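Local coordinates for protein cruciform cutting endonuclease 1, mitochondrial (Schizosaccharomyces pombe, PDB 1KCF) that resolves Holliday junctions in mitochondria, acting as a homodimeric endonuclease that cuts four-way DNA at the point of strand exchange, at residues 53-58 with 230-235; 66-71 with 205-210. All coordinates share one frame; numbering follows the deposited sequence.

Contact 1. Residues 53-58 with 230-235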
ATOM      1  N   SER A  53      -8.844  -9.296 -11.821  1.00 40.70           N
ATOM      2  CA  SER A  53     -10.135  -9.374 -12.481  1.00 41.20           C
ATOM      3  C   SER A  53     -10.947  -8.113 -12.214  1.00 40.68           C
ATOM      4  O   SER A  53     -10.837  -7.516 -11.148  1.00 41.05           O
ATOM      5  CB  SER A  53     -10.909 -10.600 -11.997  1.00 40.75           C
ATOM      6  OG  SER A  53     -12.131 -10.729 -12.702  1.00 44.27           O
ATOM      7  N   TYR A  54     -11.754  -7.712 -13.188  1.00 41.45           N
ATOM      8  CA  TYR A  54     -12.579  -6.521 -13.040  1.00 40.39           C
ATOM      9  C   TYR A  54     -13.870  -6.667 -13.832  1.00 40.46           C
ATOM     10  O   TYR A  54     -13.928  -7.395 -14.825  1.00 40.82           O
ATOM     11  CB  TYR A  54     -11.810  -5.284 -13.522  1.00 39.34           C
ATOM     12  CG  TYR A  54     -11.587  -5.240 -15.018  1.00 41.00           C
ATOM     13  CD1 TYR A  54     -12.583  -4.772 -15.876  1.00 41.44           C
ATOM     14  CD2 TYR A  54     -10.388  -5.684 -15.581  1.00 39.64           C
ATOM     15  CE1 TYR A  54     -12.398  -4.748 -17.255  1.00 41.27           C
ATOM     16  CE2 TYR A  54     -10.191  -5.665 -16.959  1.00 41.35           C
ATOM     17  CZ  TYR A  54     -11.201  -5.194 -17.792  1.00 44.14           C
ATOM     18  OH  TYR A  54     -11.023  -5.166 -19.160  1.00 43.93           O
ATOM     19  N   CYS A  55     -14.909  -5.982 -13.371  1.00 40.85           N
ATOM     20  CA  CYS A  55     -16.207  -5.991 -14.034  1.00 40.14           C
ATOM     21  C   CYS A  55     -16.724  -4.558 -13.952  1.00 39.76           C
ATOM     22  O   CYS A  55     -16.886  -4.010 -12.859  1.00 39.85           O
ATOM     23  CB  CYS A  55     -17.174  -6.948 -13.325  1.00 40.35           C
ATOM     24  SG  CYS A  55     -18.757  -7.240 -14.202  1.00 42.28           S
ATOM     25  N   PHE A  56     -16.955  -3.945 -15.104  1.00 38.73           N
ATOM     26  CA  PHE A  56     -17.443  -2.570 -15.158  1.00 38.51           C
ATOM     27  C   PHE A  56     -18.902  -2.649 -15.593  1.00 39.90           C
ATOM     28  O   PHE A  56     -19.204  -3.132 -16.684  1.00 38.13           O
ATOM     29  CB  PHE A  56     -16.599  -1.769 -16.159  1.00 38.91           C
ATOM     30  CG  PHE A  56     -16.915  -0.296 -16.198  1.00 38.74           C
ATOM     31  CD1 PHE A  56     -16.973   0.453 -15.029  1.00 37.49           C
ATOM     32  CD2 PHE A  56     -17.128   0.348 -17.415  1.00 41.78           C
ATOM     33  CE1 PHE A  56     -17.238   1.820 -15.065  1.00 38.54           C
ATOM     34  CE2 PHE A  56     -17.394   1.718 -17.462  1.00 40.10           C
ATOM     35  CZ  PHE A  56     -17.449   2.453 -16.280  1.00 40.83           C
ATOM     36  N   ALA A  57     -19.805  -2.188 -14.732  1.00 40.85           N
ATOM     37  CA  ALA A  57     -21.229  -2.259 -15.029  1.00 41.38           C
ATOM     38  C   ALA A  57     -22.051  -1.072 -14.534  1.00 43.11           C
ATOM     39  O   ALA A  57     -21.554  -0.214 -13.810  1.00 43.84           O
ATOM     40  CB  ALA A  57     -21.791  -3.539 -14.444  1.00 39.91           C
ATOM     41  N   SER A  58     -23.319  -1.047 -14.936  1.00 45.74           N
ATOM     42  CA  SER A  58     -24.257   0.005 -14.548  1.00 50.16           C
ATOM     43  C   SER A  58     -25.619  -0.618 -14.255  1.00 52.34           C
ATOM     44  O   SER A  58     -25.972  -1.652 -14.826  1.00 50.38           O
ATOM     45  CB  SER A  58     -24.405   1.037 -15.672  1.00 49.85           C
ATOM     46  OG  SER A  58     -23.171   1.671 -15.961  1.00 51.25           O
ATOM     47  N   ASP A 230     -16.160 -14.122 -10.243  1.00 37.76           N
ATOM     48  CA  ASP A 230     -15.903 -13.482  -8.963  1.00 39.18           C
ATOM     49  C   ASP A 230     -16.135 -11.971  -9.025  1.00 40.75           C
ATOM     50  O   ASP A 230     -16.889 -11.425  -8.218  1.00 39.82           O
ATOM     51  CB  ASP A 230     -14.475 -13.767  -8.507  1.00 42.21           C
ATOM     52  CG  ASP A 230     -14.355 -13.833  -7.002  1.00 48.79           C
ATOM     53  OD1 ASP A 230     -14.940 -14.769  -6.414  1.00 48.06           O
ATOM     54  OD2 ASP A 230     -13.691 -12.952  -6.407  1.00 49.68           O
ATOM     55  N   SER A 231     -15.503 -11.290  -9.978  1.00 39.55           N
ATOM     56  CA  SER A 231     -15.684  -9.845 -10.082  1.00 39.75           C
ATOM     57  C   SER A 231     -17.113  -9.474 -10.472  1.00 39.17           C
ATOM     58  O   SER A 231     -17.624  -8.434 -10.056  1.00 38.48           O
ATOM     59  CB  SER A 231     -14.686  -9.231 -11.081  1.00 39.17           C
ATOM     60  OG  SER A 231     -14.888  -9.711 -12.399  1.00 40.51           O
ATOM     61  N   ALA A 232     -17.763 -10.319 -11.268  1.00 38.30           N
ATOM     62  CA  ALA A 232     -19.134 -10.044 -11.683  1.00 37.01           C
ATOM     63  C   ALA A 232     -20.073 -10.124 -10.475  1.00 36.46           C
ATOM     64  O   ALA A 232     -21.026  -9.355 -10.369  1.00 34.19           O
ATOM     65  CB  ALA A 232     -19.570 -11.034 -12.761  1.00 37.15           C
ATOM     66  N   LEU A 233     -19.803 -11.054  -9.563  1.00 35.99           N
ATOM     67  CA  LEU A 233     -20.635 -11.203  -8.367  1.00 36.08           C
ATOM     68  C   LEU A 233     -20.393 -10.056  -7.399  1.00 35.46           C
ATOM     69  O   LEU A 233     -21.276  -9.696  -6.617  1.00 36.25           O
ATOM     70  CB  LEU A 233     -20.351 -12.534  -7.668  1.00 37.29           C
ATOM     71  CG  LEU A 233     -20.822 -13.799  -8.386  1.00 37.60           C
ATOM     72  CD1 LEU A 233     -20.193 -15.010  -7.735  1.00 34.74           C
ATOM     73  CD2 LEU A 233     -22.342 -13.882  -8.339  1.00 38.42           C
ATOM     74  N   ILE A 234     -19.196  -9.483  -7.448  1.00 35.22           N
ATOM     75  CA  ILE A 234     -18.868  -8.358  -6.584  1.00 35.44           C
ATOM     76  C   ILE A 234     -19.678  -7.140  -7.025  1.00 37.61           C
ATOM     77  O   ILE A 234     -20.422  -6.561  -6.233  1.00 38.16           O
ATOM     78  CB  ILE A 234     -17.359  -8.023  -6.652  1.00 37.93           C
ATOM     79  CG1 ILE A 234     -16.549  -9.103  -5.924  1.00 39.88           C
ATOM     80  CG2 ILE A 234     -17.091  -6.659  -6.038  1.00 37.39           C
ATOM     81  CD1 ILE A 234     -15.038  -8.913  -6.032  1.00 40.77           C
ATOM     82  N   ALA A 235     -19.535  -6.769  -8.295  1.00 36.39           N
ATOM     83  CA  ALA A 235     -20.241  -5.617  -8.854  1.00 38.31           C
ATOM     84  C   ALA A 235     -21.756  -5.759  -8.775  1.00 40.30           C
ATOM     85  O   ALA A 235     -22.433  -4.899  -8.208  1.00 42.73           O
ATOM     86  CB  ALA A 235     -19.828  -5.403 -10.304  1.00 36.88           C
TER
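S53 and S231 supply the polar part of this contact: their hydroxyls lie 3.0 Å apart, OG to OG, joined by a hydrogen bond. S53 holds its OG anti to the backbone N (chi1 -176°), which carries it out from strand 52-59 toward helix 224-253. Each hydroxyl has a further partner on the preceding part of that helix, S53 OG at the carbonyl of D227 and S231 OG at that of M228, so small side chains that can both give and accept suit the place. The Y54 carbonyl O also lies near, 3.5 Å from S231 OG.

C55 packs on both backbone and side chains of the helix. Its CB rests on the polar backbone, 3.6 Å from the carbonyl O of S231. The apolar contacts are those of its SG, 4.1 Å from A232 CB and 3.8 Å from A232 CA, and of its CB with A235, which adds its methyl, CB, 4.3 Å from C55 CB. Alanines here present only a methyl, which brings the axes of 230-235 and 53-58 within 6.8 Å, at 40°. The opposite face of the strand belongs to Y54 and F56, whose rings meet F109.

D230, next to S231, is one of the magnesium-binding residues; its OD1 is held by a salt bridge to R191 and a hydrogen bond to Y172 OH. S231 also touches D46, the metal-binding residue of the neighbouring strand. Short hydroxyl, thiol and methyl side chains thus allow a close, buried seam between helix 224-253 and the sheet of this RNase H-like fold, with both metal-binding aspartates beside it.

Contact 2. Residues 66-71 with 205-210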
ATOM      1  N   ILE A  66     -26.153  -4.143 -16.059  1.00 43.95           N
ATOM      2  CA  ILE A  66     -25.650  -4.134 -17.421  1.00 42.97           C
ATOM      3  C   ILE A  66     -24.128  -4.092 -17.408  1.00 42.00           C
ATOM      4  O   ILE A  66     -23.525  -3.140 -16.915  1.00 39.94           O
ATOM      5  CB  ILE A  66     -26.183  -2.917 -18.201  1.00 45.14           C
ATOM      6  CG1 ILE A  66     -27.712  -2.882 -18.107  1.00 47.33           C
ATOM      7  CG2 ILE A  66     -25.741  -3.002 -19.666  1.00 44.36           C
ATOM      8  CD1 ILE A  66     -28.335  -1.634 -18.684  1.00 54.21           C
ATOM      9  N   ILE A  67     -23.512  -5.135 -17.949  1.00 42.63           N
ATOM     10  CA  ILE A  67     -22.062  -5.226 -18.000  1.00 42.43           C
ATOM     11  C   ILE A  67     -21.501  -4.536 -19.242  1.00 43.34           C
ATOM     12  O   ILE A  67     -21.927  -4.814 -20.362  1.00 43.81           O
ATOM     13  CB  ILE A  67     -21.620  -6.706 -17.983  1.00 42.94           C
ATOM     14  CG1 ILE A  67     -21.995  -7.330 -16.631  1.00 42.71           C
ATOM     15  CG2 ILE A  67     -20.125  -6.817 -18.264  1.00 41.13           C
ATOM     16  CD1 ILE A  67     -21.614  -8.780 -16.472  1.00 42.66           C
ATOM     17  N   HIS A  68     -20.545  -3.634 -19.036  1.00 44.00           N
ATOM     18  CA  HIS A  68     -19.921  -2.906 -20.138  1.00 44.44           C
ATOM     19  C   HIS A  68     -18.593  -3.554 -20.526  1.00 44.22           C
ATOM     20  O   HIS A  68     -18.285  -3.734 -21.708  1.00 43.40           O
ATOM     21  CB  HIS A  68     -19.661  -1.455 -19.732  1.00 45.70           C
ATOM     22  CG  HIS A  68     -20.864  -0.749 -19.190  1.00 49.22           C
ATOM     23  ND1 HIS A  68     -22.026  -0.597 -19.913  1.00 52.07           N
ATOM     24  CD2 HIS A  68     -21.076  -0.136 -18.001  1.00 50.59           C
ATOM     25  CE1 HIS A  68     -22.905   0.079 -19.193  1.00 52.64           C
ATOM     26  NE2 HIS A  68     -22.352   0.370 -18.029  1.00 53.77           N
ATOM     27  N   ASN A  69     -17.797  -3.882 -19.517  1.00 42.87           N
ATOM     28  CA  ASN A  69     -16.503  -4.507 -19.735  1.00 43.17           C
ATOM     29  C   ASN A  69     -16.306  -5.541 -18.651  1.00 44.51           C
ATOM     30  O   ASN A  69     -16.745  -5.353 -17.515  1.00 44.99           O
ATOM     31  CB  ASN A  69     -15.387  -3.472 -19.692  1.00 43.31           C
ATOM     32  CG  ASN A  69     -15.543  -2.416 -20.761  1.00 46.99           C
ATOM     33  OD1 ASN A  69     -16.241  -1.422 -20.569  1.00 48.39           O
ATOM     34  ND2 ASN A  69     -14.904  -2.636 -21.907  1.00 46.48           N
ATOM     35  N   TRP A  70     -15.623  -6.624 -18.994  1.00 43.31           N
ATOM     36  CA  TRP A  70     -15.446  -7.712 -18.053  1.00 43.70           C
ATOM     37  C   TRP A  70     -14.252  -8.546 -18.478  1.00 43.46           C
ATOM     38  O   TRP A  70     -14.200  -9.019 -19.615  1.00 46.26           O
ATOM     39  CB  TRP A  70     -16.732  -8.534 -18.078  1.00 41.44           C
ATOM     40  CG  TRP A  70     -16.872  -9.577 -17.051  1.00 38.95           C
ATOM     41  CD1 TRP A  70     -16.225  -9.649 -15.856  1.00 40.08           C
ATOM     42  CD2 TRP A  70     -17.786 -10.676 -17.083  1.00 37.16           C
ATOM     43  NE1 TRP A  70     -16.683 -10.723 -15.137  1.00 37.40           N
ATOM     44  CE2 TRP A  70     -17.641 -11.372 -15.867  1.00 35.65           C
ATOM     45  CE3 TRP A  70     -18.717 -11.137 -18.025  1.00 37.26           C
ATOM     46  CZ2 TRP A  70     -18.392 -12.511 -15.560  1.00 34.83           C
ATOM     47  CZ3 TRP A  70     -19.469 -12.272 -17.720  1.00 37.90           C
ATOM     48  CH2 TRP A  70     -19.299 -12.946 -16.497  1.00 37.84           C
ATOM     49  N   SER A  71     -13.293  -8.732 -17.575  1.00 42.58           N
ATOM     50  CA  SER A  71     -12.109  -9.505 -17.921  1.00 43.94           C
ATOM     51  C   SER A  71     -11.216  -9.875 -16.738  1.00 44.22           C
ATOM     52  O   SER A  71     -11.345  -9.326 -15.636  1.00 45.43           O
ATOM     53  CB  SER A  71     -11.282  -8.721 -18.951  1.00 45.11           C
ATOM     54  OG  SER A  71     -10.171  -9.465 -19.415  1.00 45.99           O
ATOM     55  N   LEU A 205     -27.368  -8.378 -17.967  1.00 48.01           N
ATOM     56  CA  LEU A 205     -27.357  -8.251 -19.419  1.00 48.10           C
ATOM     57  C   LEU A 205     -26.025  -7.658 -19.839  1.00 48.79           C
ATOM     58  O   LEU A 205     -25.264  -7.161 -19.002  1.00 47.77           O
ATOM     59  CB  LEU A 205     -28.489  -7.330 -19.895  1.00 48.99           C
ATOM     60  CG  LEU A 205     -29.934  -7.798 -19.726  1.00 50.07           C
ATOM     61  CD1 LEU A 205     -30.876  -6.693 -20.184  1.00 52.40           C
ATOM     62  CD2 LEU A 205     -30.170  -9.066 -20.532  1.00 49.91           C
ATOM     63  N   PHE A 206     -25.750  -7.696 -21.137  1.00 48.61           N
ATOM     64  CA  PHE A 206     -24.509  -7.150 -21.656  1.00 49.81           C
ATOM     65  C   PHE A 206     -24.737  -6.041 -22.675  1.00 50.11           C
ATOM     66  O   PHE A 206     -25.563  -6.169 -23.573  1.00 48.24           O
ATOM     67  CB  PHE A 206     -23.667  -8.257 -22.286  1.00 49.15           C
ATOM     68  CG  PHE A 206     -23.282  -9.340 -21.325  1.00 50.62           C
ATOM     69  CD1 PHE A 206     -24.216 -10.283 -20.910  1.00 51.94           C
ATOM     70  CD2 PHE A 206     -21.987  -9.416 -20.830  1.00 49.67           C
ATOM     71  CE1 PHE A 206     -23.867 -11.287 -20.014  1.00 52.02           C
ATOM     72  CE2 PHE A 206     -21.625 -10.415 -19.932  1.00 51.77           C
ATOM     73  CZ  PHE A 206     -22.568 -11.354 -19.524  1.00 52.98           C
ATOM     74  N   GLU A 207     -23.994  -4.951 -22.521  1.00 53.68           N
ATOM     75  CA  GLU A 207     -24.093  -3.816 -23.426  1.00 57.74           C
ATOM     76  C   GLU A 207     -23.495  -4.184 -24.779  1.00 58.95           C
ATOM     77  O   GLU A 207     -24.056  -3.857 -25.824  1.00 60.47           O
ATOM     78  CB  GLU A 207     -23.351  -2.609 -22.846  1.00 60.44           C
ATOM     79  CG  GLU A 207     -23.209  -1.438 -23.810  1.00 63.79           C
ATOM     80  CD  GLU A 207     -22.384  -0.303 -23.233  1.00 66.59           C
ATOM     81  OE1 GLU A 207     -21.303  -0.578 -22.668  1.00 66.06           O
ATOM     82  OE2 GLU A 207     -22.809   0.865 -23.354  1.00 71.14           O
ATOM     83  N   ASN A 208     -22.355  -4.868 -24.752  1.00 59.00           N
ATOM     84  CA  ASN A 208     -21.684  -5.279 -25.979  1.00 60.78           C
ATOM     85  C   ASN A 208     -21.448  -6.780 -26.014  1.00 59.77           C
ATOM     86  O   ASN A 208     -21.413  -7.441 -24.974  1.00 60.48           O
ATOM     87  CB  ASN A 208     -20.348  -4.552 -26.129  1.00 64.60           C
ATOM     88  CG  ASN A 208     -19.524  -4.585 -24.860  1.00 68.07           C
ATOM     89  OD1 ASN A 208     -19.857  -3.916 -23.880  1.00 71.24           O
ATOM     90  ND2 ASN A 208     -18.449  -5.367 -24.864  1.00 68.30           N
ATOM     91  N   GLU A 209     -21.277  -7.308 -27.220  1.00 57.61           N
ATOM     92  CA  GLU A 209     -21.059  -8.731 -27.410  1.00 57.88           C
ATOM     93  C   GLU A 209     -19.689  -9.218 -26.943  1.00 56.90           C
ATOM     94  O   GLU A 209     -19.544 -10.373 -26.557  1.00 56.71           O
ATOM     95  CB  GLU A 209     -21.279  -9.088 -28.885  1.00 58.45           C
ATOM     96  CG  GLU A 209     -20.598  -8.148 -29.861  1.00 60.67           C
ATOM     97  CD  GLU A 209     -19.114  -8.428 -30.013  1.00 62.53           C
ATOM     98  OE1 GLU A 209     -18.397  -7.540 -30.521  1.00 64.57           O
ATOM     99  OE2 GLU A 209     -18.670  -9.536 -29.640  1.00 59.47           O
ATOM    100  N   GLU A 210     -18.692  -8.338 -26.972  1.00 57.49           N
ATOM    101  CA  GLU A 210     -17.336  -8.698 -26.557  1.00 58.38           C
ATOM    102  C   GLU A 210     -17.298  -9.377 -25.188  1.00 56.46           C
ATOM    103  O   GLU A 210     -16.820 -10.506 -25.058  1.00 55.39           O
ATOM    104  CB  GLU A 210     -16.443  -7.454 -26.535  1.00 62.56           C
ATOM    105  CG  GLU A 210     -16.186  -6.850 -27.910  1.00 68.91           C
ATOM    106  CD  GLU A 210     -15.370  -7.766 -28.803  1.00 72.12           C
ATOM    107  OE1 GLU A 210     -14.180  -7.998 -28.493  1.00 73.64           O
ATOM    108  OE2 GLU A 210     -15.917  -8.259 -29.814  1.00 73.10           O
TER
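F206 takes chi1 -61°, its CG opposite its own carbonyl carbon, while W70 has CG anti to its N (chi1 -171°), which puts the six-membered ring of its indole beside the phenyl rim. The frame is a parallel pairing at the edge of the RNase H-like sheet, where strand 204-206 runs beside strand 65-73. Two nearly straight backbone bonds hold it: I67 N to L205 O, 2.9 Å, and E207 N to I67 O, 3.0 Å.

On the side of the sheet that carries I67 and F206, the aromatic pair touches rim to rim with planes 33° apart; W70 CE3 lies 3.6 Å from F206 CE2, at the edge of the phenyl ring. I67 runs alongside F206 and sets CD1 over the rim of one indole face, so the isoleucine touches both rings, CD1 lying 3.8 Å from F206 CE2. With an alanine at F206, W70 CE3 and CZ3 and I67 CD1 would probably lose their phenyl neighbour, opening a gap at the sheet edge, although W215 stacking and the NE1 bond to M228 O still hold the indole.

Beyond this pairing the strand is broken by a classic beta bulge, H68 and N69 both facing F56. H68 ND1 gives a weak, bent bond (134°) to E207 OE1 at 2.8 Å, and its NE2 hydrogen-bonds to S58 OG, using both ring nitrogens. N208 stands at the N-cap of helix 209-217. Over the centre of the H68 ring, 3.8 Å above its plane, sits the carbonyl O of I66.

From the N terminus, the chain lays down strand 52-59 and turns back at once into strand 65-73, so the first halves of both contacts are neighbours in one sheet, joined by backbone bonds such as H68 N to F56 O. After helices and the strands 113-118 and 162-165, the chain returns as strand 204-206 along the far side of strand 65-73; there contact 2 closes a loop of 133 residues. Helix 209-217 follows, then helix 224-253, which lies against strand 52-59 and closes the wider loop of contact 1, which encloses that of contact 2. Contact 2 thus extends the sheet edgewise, whereas contact 1 packs a helix on one face; W70 bridges them, touching C55 and A232.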